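Local atomic coordinates of STU0660 (Streptococcus thermophilus, PDB entry 3ZTH), a protein that probably binds DNA as a large Csn2 protein of CRISPR-mediated bacterial immunity, and binds magnesium ions. Residues I20-G25 and E248-F253; V254-D259 and T295-L300; H263-E268 and Q323-S328. All coordinates share one frame; numbering follows the deposited sequence.

Contact 1 (I20-G25 and E248-F253)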
loop_
_atom_site.group_PDB
_atom_site.type_symbol
_atom_site.label_atom_id
_atom_site.label_comp_id
_atom_site.label_asym_id
_atom_site.label_seq_id
_atom_site.Cartn_x
_atom_site.Cartn_y
_atom_site.Cartn_z
ATOM N N ILE A 20 1.325 -43.749 -4.231
ATOM C CA ILE A 20 1.795 -43.190 -5.484
ATOM C C ILE A 20 0.685 -43.326 -6.519
ATOM O O ILE A 20 0.400 -44.415 -7.019
ATOM C CB ILE A 20 3.092 -43.886 -5.968
ATOM C CG1 ILE A 20 4.229 -43.581 -4.987
ATOM C CG2 ILE A 20 3.491 -43.368 -7.346
ATOM C CD1 ILE A 20 5.567 -44.136 -5.406
ATOM N N THR A 21 0.044 -42.204 -6.811
ATOM C CA THR A 21 -1.050 -42.143 -7.774
ATOM C C THR A 21 -0.580 -41.550 -9.108
ATOM O O THR A 21 0.151 -40.554 -9.130
ATOM C CB THR A 21 -2.194 -41.259 -7.229
ATOM O OG1 THR A 21 -2.624 -41.769 -5.964
ATOM C CG2 THR A 21 -3.380 -41.236 -8.200
ATOM N N GLN A 22 -1.007 -42.156 -10.212
ATOM C CA GLN A 22 -0.639 -41.676 -11.546
ATOM C C GLN A 22 -1.872 -41.439 -12.417
ATOM O O GLN A 22 -2.702 -42.328 -12.607
ATOM C CB GLN A 22 0.298 -42.670 -12.235
ATOM C CG GLN A 22 1.610 -42.908 -11.487
ATOM C CD GLN A 22 2.479 -43.964 -12.147
ATOM O OE1 GLN A 22 3.242 -43.679 -13.077
ATOM N NE2 GLN A 22 2.356 -45.198 -11.676
ATOM N N ILE A 23 -1.991 -40.224 -12.933
ATOM C CA ILE A 23 -3.114 -39.855 -13.775
ATOM C C ILE A 23 -2.596 -39.743 -15.195
ATOM O O ILE A 23 -1.722 -38.932 -15.488
ATOM C CB ILE A 23 -3.737 -38.519 -13.305
ATOM C CG1 ILE A 23 -4.404 -38.727 -11.946
ATOM C CG2 ILE A 23 -4.773 -38.023 -14.316
ATOM C CD1 ILE A 23 -4.914 -37.468 -11.316
ATOM N N VAL A 24 -3.146 -40.573 -16.071
ATOM C CA VAL A 24 -2.729 -40.631 -17.466
ATOM C C VAL A 24 -3.961 -40.598 -18.370
ATOM O O VAL A 24 -5.086 -40.595 -17.880
ATOM C CB VAL A 24 -1.944 -41.935 -17.700
ATOM C CG1 VAL A 24 -1.698 -42.137 -19.151
ATOM C CG2 VAL A 24 -0.614 -41.887 -16.959
ATOM N N GLY A 25 -3.764 -40.576 -19.682
ATOM C CA GLY A 25 -4.913 -40.555 -20.567
ATOM C C GLY A 25 -4.777 -39.564 -21.704
ATOM O O GLY A 25 -3.933 -38.670 -21.665
ATOM N N GLU A 248 2.852 -54.188 -8.946
ATOM C CA GLU A 248 1.747 -54.739 -8.164
ATOM C C GLU A 248 1.153 -53.779 -7.138
ATOM O O GLU A 248 -0.056 -53.772 -6.918
ATOM C CB GLU A 248 2.173 -56.029 -7.443
ATOM C CG GLU A 248 1.869 -57.317 -8.209
ATOM C CD GLU A 248 0.380 -57.483 -8.563
ATOM O OE1 GLU A 248 -0.425 -56.548 -8.318
ATOM O OE2 GLU A 248 0.016 -58.555 -9.100
ATOM N N GLU A 249 1.997 -52.967 -6.518
ATOM C CA GLU A 249 1.540 -52.040 -5.500
ATOM C C GLU A 249 0.757 -50.828 -5.981
ATOM O O GLU A 249 -0.299 -50.526 -5.431
ATOM C CB GLU A 249 2.730 -51.563 -4.667
ATOM C CG GLU A 249 3.527 -52.703 -4.070
ATOM C CD GLU A 249 2.628 -53.751 -3.428
ATOM O OE1 GLU A 249 1.883 -53.402 -2.482
ATOM O OE2 GLU A 249 2.662 -54.924 -3.876
ATOM N N ASN A 250 1.266 -50.140 -7.001
ATOM C CA ASN A 250 0.625 -48.930 -7.506
ATOM C C ASN A 250 -0.374 -49.114 -8.645
ATOM O O ASN A 250 -1.062 -48.175 -9.026
ATOM C CB ASN A 250 1.694 -47.927 -7.951
ATOM C CG ASN A 250 2.459 -48.385 -9.200
ATOM O OD1 ASN A 250 2.061 -49.328 -9.893
ATOM N ND2 ASN A 250 3.557 -47.702 -9.495
ATOM N N SER A 251 -0.453 -50.320 -9.183
ATOM C CA SER A 251 -1.354 -50.616 -10.297
ATOM C C SER A 251 -2.774 -50.028 -10.218
ATOM O O SER A 251 -3.243 -49.376 -11.153
ATOM C CB SER A 251 -1.451 -52.130 -10.468
ATOM O OG SER A 251 -2.090 -52.446 -11.685
ATOM N N ARG A 252 -3.459 -50.277 -9.107
ATOM C CA ARG A 252 -4.821 -49.802 -8.909
ATOM C C ARG A 252 -4.946 -48.281 -8.834
ATOM O O ARG A 252 -6.034 -47.730 -8.990
ATOM C CB ARG A 252 -5.400 -50.433 -7.638
ATOM C CG ARG A 252 -5.730 -51.917 -7.795
ATOM C CD ARG A 252 -6.293 -52.536 -6.511
ATOM N NE ARG A 252 -5.292 -52.600 -5.445
ATOM C CZ ARG A 252 -5.322 -51.870 -4.330
ATOM N NH1 ARG A 252 -6.314 -51.008 -4.122
ATOM N NH2 ARG A 252 -4.354 -51.999 -3.426
ATOM N N PHE A 253 -3.833 -47.596 -8.612
ATOM C CA PHE A 253 -3.871 -46.152 -8.509
ATOM C C PHE A 253 -3.475 -45.434 -9.791
ATOM O O PHE A 253 -3.224 -44.223 -9.796
ATOM C CB PHE A 253 -3.022 -45.725 -7.318
ATOM C CG PHE A 253 -3.376 -46.472 -6.073
ATOM C CD1 PHE A 253 -4.679 -46.421 -5.570
ATOM C CD2 PHE A 253 -2.452 -47.315 -5.460
ATOM C CE1 PHE A 253 -5.059 -47.202 -4.484
ATOM C CE2 PHE A 253 -2.822 -48.104 -4.368
ATOM C CZ PHE A 253 -4.124 -48.051 -3.880
HETATM O O HOH W 1 0.127 -45.697 -9.639
#
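Strand 20-24, a central strand of the sheet, receives the turn 248-253 where Gln22 N donates a hydrogen bond to Phe253 O. The bond is 3.1 Å long and nearly straight at the hydrogen (163°), although the donor is tilted 33° from the carbonyl plane. The methyl CG2 of Thr21 lies 3.4 Å from the same Phe253 O, while Thr21 OG1 is turned back to Gly18 N. Phe253 meets the strand through its CB, which is 3.7 Å from Ile20 O; its ring leads off from there. The turn leads into a strand that joins strand 20-24 in parallel within a mixed sheet. The backbone of Gln22 is also hydrogen-bonded to that of Asn255, so the bond to Phe253 begins the parallel pairing of strands 20-24 and 254-257 in a core assigned to the P-loop NTPase clan. Before that point the chain is still turning, with Phe253 N bonded to Asn250 O at 2.9 Å. One water bridges this turn and the strand. It donates to Asn250 O (2.8 Å) and Ile20 O (2.9 Å), and accepts from Gln22 NE2. With CG anti to the carbonyl carbon (chi1 -60°) and an extended chain beyond it, Gln22 carries its amide over to Asn250. There NE2 lies 3.5 Å from Asn250 ND2, a meeting of two donors that makes no bond between them. Both instead turn to Lys245 O, NE2 by a hydrogen bond and ND2 by a weak one. Ile20 sends its side chain against helix 212-228, touching Tyr219 and Ile222.

Contact 2 (V254-D259 and T295-L300); sequences VNILSD and TVTPYL
Ile256, Leu300 and Thr297 form the apolar centre of a contact in which strand 254-257, beside the central strand of the P-loop NTPase-like sheet, is covered by the 3-10 turn 297-299 that follows helix 286-296. All the touching residues are buried. Ile256 has the most surface covered, and its branches divide the work. CG1 stands anti to the carbonyl carbon (chi1 -49°) and the chain continues extended, which carries CD1 to within 3.6 Å of Leu300 CD1. The other branch, CG2, rests against backbone oxygens, with Thr297 O and Leu300 O each 3.8 Å from it. Leu300 crosses Ile256 at a slant; its side chain also touches Leu318 and Asn322 of helix 312-324, so this leucine lies between strand 254-257 and helix 312-324. Thr297 comes in at about a right angle to Ile256. Its methyl CG2 sits 3.8 Å from both Ile256 CG1 and Ile256 CD1, and 4.0 Å from Val254 CG1, so that a single methyl packs against two alternate residues, Val254 and Ile256, whose side chains point toward the turn. Meanwhile Thr297 OG1 bonds back to Leu293 O, leaving the apolar side of the threonine to the strand. The turn itself is held by a backbone bond from Leu300 N to Thr297 O. As a case of apolar packing bordered by polar groups, the contact changes character at the strand's end, close to the magnesium ligand Gln26. Pro298 O bonds Gln26 NE2, and Ser258 OG accepts from Gln26 N, pairs with Thr302 OG1, and stands 3.1 Å from Leu300 O.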
loop_
_atom_site.group_PDB
_atom_site.type_symbol
_atom_site.label_atom_id
_atom_site.label_comp_id
_atom_site.label_asym_id
_atom_site.label_seq_id
_atom_site.Cartn_x
_atom_site.Cartn_y
_atom_site.Cartn_z
ATOM N N VAL A 254 -3.423 -46.195 -10.877
ATOM C CA VAL A 254 -3.127 -45.637 -12.181
ATOM C C VAL A 254 -4.502 -45.311 -12.730
ATOM O O VAL A 254 -5.284 -46.204 -13.032
ATOM C CB VAL A 254 -2.450 -46.651 -13.098
ATOM C CG1 VAL A 254 -2.383 -46.105 -14.505
ATOM C CG2 VAL A 254 -1.055 -46.958 -12.588
ATOM N N ASN A 255 -4.806 -44.025 -12.824
ATOM C CA ASN A 255 -6.099 -43.586 -13.321
ATOM C C ASN A 255 -6.028 -43.148 -14.781
ATOM O O ASN A 255 -5.253 -42.255 -15.140
ATOM C CB ASN A 255 -6.617 -42.445 -12.440
ATOM C CG ASN A 255 -6.994 -42.915 -11.037
ATOM O OD1 ASN A 255 -8.099 -43.419 -10.808
ATOM N ND2 ASN A 255 -6.068 -42.771 -10.100
ATOM N N ILE A 256 -6.834 -43.788 -15.620
ATOM C CA ILE A 256 -6.867 -43.470 -17.039
ATOM C C ILE A 256 -7.998 -42.489 -17.297
ATOM O O ILE A 256 -9.159 -42.801 -17.039
ATOM C CB ILE A 256 -7.132 -44.729 -17.888
ATOM C CG1 ILE A 256 -6.202 -45.860 -17.453
ATOM C CG2 ILE A 256 -6.933 -44.415 -19.371
ATOM C CD1 ILE A 256 -6.507 -47.183 -18.121
ATOM N N LEU A 257 -7.657 -41.307 -17.793
ATOM C CA LEU A 257 -8.645 -40.284 -18.105
ATOM C C LEU A 257 -8.691 -40.040 -19.612
ATOM O O LEU A 257 -7.921 -39.230 -20.139
ATOM C CB LEU A 257 -8.300 -38.979 -17.380
ATOM C CG LEU A 257 -9.093 -38.700 -16.095
ATOM C CD1 LEU A 257 -8.921 -39.865 -15.131
ATOM C CD2 LEU A 257 -8.638 -37.384 -15.450
ATOM N N SER A 258 -9.583 -40.739 -20.313
ATOM C CA SER A 258 -9.701 -40.573 -21.766
ATOM C C SER A 258 -11.145 -40.323 -22.175
ATOM O O SER A 258 -11.796 -39.438 -21.625
ATOM C CB SER A 258 -9.163 -41.805 -22.507
ATOM O OG SER A 258 -7.741 -41.869 -22.485
ATOM N N ASP A 259 -11.645 -41.076 -23.150
ATOM C CA ASP A 259 -13.034 -40.896 -23.560
ATOM C C ASP A 259 -13.908 -41.383 -22.411
ATOM O O ASP A 259 -15.118 -41.167 -22.389
ATOM C CB ASP A 259 -13.352 -41.682 -24.833
ATOM C CG ASP A 259 -12.591 -41.175 -26.035
ATOM O OD1 ASP A 259 -12.322 -39.960 -26.114
ATOM O OD2 ASP A 259 -12.270 -41.992 -26.918
ATOM N N THR A 295 3.196 -49.335 -21.706
ATOM C CA THR A 295 3.204 -48.672 -22.998
ATOM C C THR A 295 1.822 -48.226 -23.466
ATOM O O THR A 295 1.637 -47.097 -23.905
ATOM C CB THR A 295 3.757 -49.618 -24.082
ATOM O OG1 THR A 295 5.129 -49.915 -23.799
ATOM C CG2 THR A 295 3.620 -48.993 -25.470
ATOM N N VAL A 296 0.861 -49.133 -23.356
ATOM C CA VAL A 296 -0.496 -48.910 -23.833
ATOM C C VAL A 296 -1.501 -48.204 -22.934
ATOM O O VAL A 296 -2.404 -47.524 -23.435
ATOM C CB VAL A 296 -1.119 -50.254 -24.273
ATOM C CG1 VAL A 296 -2.551 -50.046 -24.677
ATOM C CG2 VAL A 296 -0.339 -50.839 -25.425
ATOM N N THR A 297 -1.369 -48.360 -21.624
ATOM C CA THR A 297 -2.323 -47.739 -20.711
ATOM C C THR A 297 -2.730 -46.298 -21.038
ATOM O O THR A 297 -3.910 -45.959 -20.994
ATOM C CB THR A 297 -1.822 -47.795 -19.267
ATOM O OG1 THR A 297 -1.795 -49.162 -18.833
ATOM C CG2 THR A 297 -2.736 -47.010 -18.363
ATOM N N PRO A 298 -1.762 -45.429 -21.366
ATOM C CA PRO A 298 -2.120 -44.042 -21.685
ATOM C C PRO A 298 -3.095 -43.909 -22.866
ATOM O O PRO A 298 -3.769 -42.885 -23.011
ATOM C CB PRO A 298 -0.764 -43.402 -21.984
ATOM C CG PRO A 298 0.163 -44.187 -21.118
ATOM C CD PRO A 298 -0.299 -45.599 -21.334
ATOM N N TYR A 299 -3.174 -44.940 -23.702
ATOM C CA TYR A 299 -4.054 -44.896 -24.867
ATOM C C TYR A 299 -5.354 -45.676 -24.737
ATOM O O TYR A 299 -6.097 -45.788 -25.699
ATOM C CB TYR A 299 -3.303 -45.394 -26.102
ATOM C CG TYR A 299 -2.103 -44.556 -26.431
ATOM C CD1 TYR A 299 -2.249 -43.280 -26.978
ATOM C CD2 TYR A 299 -0.815 -45.012 -26.147
ATOM C CE1 TYR A 299 -1.135 -42.469 -27.231
ATOM C CE2 TYR A 299 0.306 -44.213 -26.394
ATOM C CZ TYR A 299 0.138 -42.946 -26.934
ATOM O OH TYR A 299 1.240 -42.161 -27.162
ATOM N N LEU A 300 -5.639 -46.209 -23.556
ATOM C CA LEU A 300 -6.858 -46.982 -23.363
ATOM C C LEU A 300 -8.085 -46.089 -23.300
ATOM O O LEU A 300 -7.980 -44.907 -22.997
ATOM C CB LEU A 300 -6.749 -47.802 -22.076
ATOM C CG LEU A 300 -5.569 -48.779 -22.087
ATOM C CD1 LEU A 300 -5.416 -49.447 -20.735
ATOM C CD2 LEU A 300 -5.792 -49.816 -23.187
#

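Contact 3 (H263-E268 and Q323-S328); sequences HLYDVE and QLFHFS
The rings of Tyr265 and Phe325 lie almost parallel, their planes only 7° apart, but are displaced so far laterally that little of one ring lies over the other. Their centroids are 5.3 Å apart, and the touching is done at the rims: Phe325 CE1 is 3.8 Å from Tyr265 CE2. With CG anti to its carbonyl carbon (chi1 -75°), Phe325 swings its ring toward Tyr265. Around the same rim, His263 O meets Phe325 close to the plane of the ring, 3.9 Å from CE1, while Leu264 CD2 comes obliquely to CZ at 4.4 Å. Helix 312-324 ends in a Schellman motif with His326, at positive phi, as its C-prime residue, and Phe325 just before it packs on the chain leaving the edge strand 261-263. Within that chain His263 ND1 donates to Leu264 O at 2.9 Å, the acceptor in the imidazole plane but the donor well above the carbonyl plane. Tyr265 has a second aromatic neighbour, Phe269 of helix 267-277, in an edge-to-face arrangement.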
loop_
_atom_site.group_PDB
_atom_site.type_symbol
_atom_site.label_atom_id
_atom_site.label_comp_id
_atom_site.label_asym_id
_atom_site.label_seq_id
_atom_site.Cartn_x
_atom_site.Cartn_y
_atom_site.Cartn_z
ATOM N N HIS A 263 -9.756 -46.883 -13.523
ATOM C CA HIS A 263 -8.433 -47.060 -12.948
ATOM C C HIS A 263 -8.079 -48.518 -13.210
ATOM O O HIS A 263 -8.973 -49.352 -13.367
ATOM C CB HIS A 263 -8.410 -46.721 -11.454
ATOM C CG HIS A 263 -9.341 -47.535 -10.617
ATOM N ND1 HIS A 263 -9.181 -48.892 -10.429
ATOM C CD2 HIS A 263 -10.412 -47.176 -9.869
ATOM C CE1 HIS A 263 -10.110 -49.331 -9.597
ATOM N NE2 HIS A 263 -10.869 -48.310 -9.242
ATOM N N LEU A 264 -6.788 -48.824 -13.319
ATOM C CA LEU A 264 -6.366 -50.198 -13.580
ATOM C C LEU A 264 -6.698 -51.107 -12.405
ATOM O O LEU A 264 -7.003 -50.639 -11.296
ATOM C CB LEU A 264 -4.859 -50.270 -13.857
ATOM C CG LEU A 264 -4.317 -49.636 -15.146
ATOM C CD1 LEU A 264 -2.812 -49.828 -15.219
ATOM C CD2 LEU A 264 -4.991 -50.262 -16.352
ATOM N N TYR A 265 -6.648 -52.409 -12.669
ATOM C CA TYR A 265 -6.910 -53.432 -11.659
ATOM C C TYR A 265 -5.537 -53.924 -11.200
ATOM O O TYR A 265 -4.515 -53.327 -11.545
ATOM C CB TYR A 265 -7.665 -54.618 -12.273
ATOM C CG TYR A 265 -9.001 -54.299 -12.914
ATOM C CD1 TYR A 265 -10.088 -53.850 -12.153
ATOM C CD2 TYR A 265 -9.196 -54.509 -14.278
ATOM C CE1 TYR A 265 -11.339 -53.629 -12.737
ATOM C CE2 TYR A 265 -10.439 -54.292 -14.877
ATOM C CZ TYR A 265 -11.505 -53.858 -14.102
ATOM O OH TYR A 265 -12.735 -53.686 -14.705
ATOM N N ASP A 266 -5.511 -55.001 -10.421
ATOM C CA ASP A 266 -4.239 -55.564 -9.983
ATOM C C ASP A 266 -3.609 -56.175 -11.228
ATOM O O ASP A 266 -4.321 -56.649 -12.119
ATOM C CB ASP A 266 -4.447 -56.652 -8.928
ATOM C CG ASP A 266 -4.938 -56.096 -7.606
ATOM O OD1 ASP A 266 -4.210 -55.295 -6.978
ATOM O OD2 ASP A 266 -6.061 -56.462 -7.194
ATOM N N VAL A 267 -2.282 -56.150 -11.286
ATOM C CA VAL A 267 -1.535 -56.682 -12.421
ATOM C C VAL A 267 -1.747 -58.182 -12.658
ATOM O O VAL A 267 -1.983 -58.608 -13.788
ATOM C CB VAL A 267 -0.024 -56.412 -12.244
ATOM C CG1 VAL A 267 0.735 -56.812 -13.498
ATOM C CG2 VAL A 267 0.194 -54.940 -11.921
ATOM N N GLU A 268 -1.660 -58.984 -11.603
ATOM C CA GLU A 268 -1.859 -60.419 -11.764
ATOM C C GLU A 268 -3.275 -60.698 -12.276
ATOM O O GLU A 268 -3.492 -61.573 -13.118
ATOM C CB GLU A 268 -1.627 -61.149 -10.437
ATOM C CG GLU A 268 -1.695 -62.673 -10.549
ATOM C CD GLU A 268 -0.789 -63.231 -11.647
ATOM O OE1 GLU A 268 0.310 -62.663 -11.871
ATOM O OE2 GLU A 268 -1.169 -64.244 -12.279
ATOM N N GLN A 323 -11.174 -54.144 -24.400
ATOM C CA GLN A 323 -12.315 -55.036 -24.287
ATOM C C GLN A 323 -12.673 -55.313 -22.822
ATOM O O GLN A 323 -13.852 -55.371 -22.474
ATOM C CB GLN A 323 -12.030 -56.348 -25.022
ATOM C CG GLN A 323 -13.220 -57.280 -25.048
ATOM C CD GLN A 323 -13.049 -58.452 -25.992
ATOM O OE1 GLN A 323 -13.928 -59.313 -26.084
ATOM N NE2 GLN A 323 -11.922 -58.495 -26.704
ATOM N N LEU A 324 -11.662 -55.474 -21.966
ATOM C CA LEU A 324 -11.892 -55.736 -20.545
ATOM C C LEU A 324 -12.609 -54.581 -19.868
ATOM O O LEU A 324 -13.175 -54.736 -18.786
ATOM C CB LEU A 324 -10.577 -55.997 -19.812
ATOM C CG LEU A 324 -9.798 -57.248 -20.212
ATOM C CD1 LEU A 324 -8.730 -57.482 -19.169
ATOM C CD2 LEU A 324 -10.711 -58.473 -20.296
ATOM N N PHE A 325 -12.561 -53.416 -20.497
ATOM C CA PHE A 325 -13.227 -52.239 -19.966
ATOM C C PHE A 325 -14.471 -51.974 -20.802
ATOM O O PHE A 325 -15.136 -50.958 -20.654
ATOM C CB PHE A 325 -12.286 -51.034 -20.006
ATOM C CG PHE A 325 -11.224 -51.065 -18.942
ATOM C CD1 PHE A 325 -11.552 -50.844 -17.610
ATOM C CD2 PHE A 325 -9.900 -51.327 -19.266
ATOM C CE1 PHE A 325 -10.576 -50.884 -16.619
ATOM C CE2 PHE A 325 -8.922 -51.370 -18.282
ATOM C CZ PHE A 325 -9.258 -51.147 -16.957
ATOM N N HIS A 326 -14.779 -52.914 -21.679
ATOM C CA HIS A 326 -15.939 -52.793 -22.535
ATOM C C HIS A 326 -15.845 -51.564 -23.431
ATOM O O HIS A 326 -16.863 -50.984 -23.808
ATOM C CB HIS A 326 -17.208 -52.729 -21.687
ATOM C CG HIS A 326 -17.423 -53.944 -20.843
ATOM N ND1 HIS A 326 -17.532 -55.210 -21.378
ATOM C CD2 HIS A 326 -17.532 -54.092 -19.501
ATOM C CE1 HIS A 326 -17.698 -56.085 -20.402
ATOM N NE2 HIS A 326 -17.701 -55.434 -19.253
ATOM N N PHE A 327 -14.624 -51.154 -23.761
ATOM C CA PHE A 327 -14.449 -50.017 -24.650
ATOM C C PHE A 327 -14.257 -50.622 -26.036
ATOM O O PHE A 327 -13.462 -51.553 -26.208
ATOM C CB PHE A 327 -13.228 -49.194 -24.257
ATOM C CG PHE A 327 -13.211 -47.823 -24.867
ATOM C CD1 PHE A 327 -14.055 -46.829 -24.390
ATOM C CD2 PHE A 327 -12.376 -47.531 -25.940
ATOM C CE1 PHE A 327 -14.065 -45.568 -24.974
ATOM C CE2 PHE A 327 -12.382 -46.270 -26.527
ATOM C CZ PHE A 327 -13.223 -45.292 -26.045
ATOM N N SER A 328 -14.974 -50.085 -27.018
ATOM C CA SER A 328 -14.948 -50.593 -28.392
ATOM C C SER A 328 -13.749 -50.311 -29.308
ATOM O O SER A 328 -13.548 -51.028 -30.290
ATOM C CB SER A 328 -16.214 -50.132 -29.116
ATOM O OG SER A 328 -16.224 -48.716 -29.257
#

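Overall arrangement
The three contacts follow one piece of chain, residues 248-268, as it enters the sheet, turns back and leaves it. Contacts 1 and 2, with centres about 11 Å apart, share the pairing of strands 20-24 and 254-257, including Val24 O to Leu257 N at 2.7 Å. Contacts 2 and 3, their centres about 10 Å apart, are joined by the backbone hydrogen bond from Leu264 N to Val254 O. Contact 3 meets contact 1, centres about 13 Å apart, through the hydrogen bond of Ser251 OG to Tyr265 O. Contact 2 borders the metal site of Gln26 and Asp240, the Pro298 side chain about 7 Å from a magnesium ion; in contact 1 the Gln22 side chain is about 11 Å from that of Asp240; contact 3 lies away from the site.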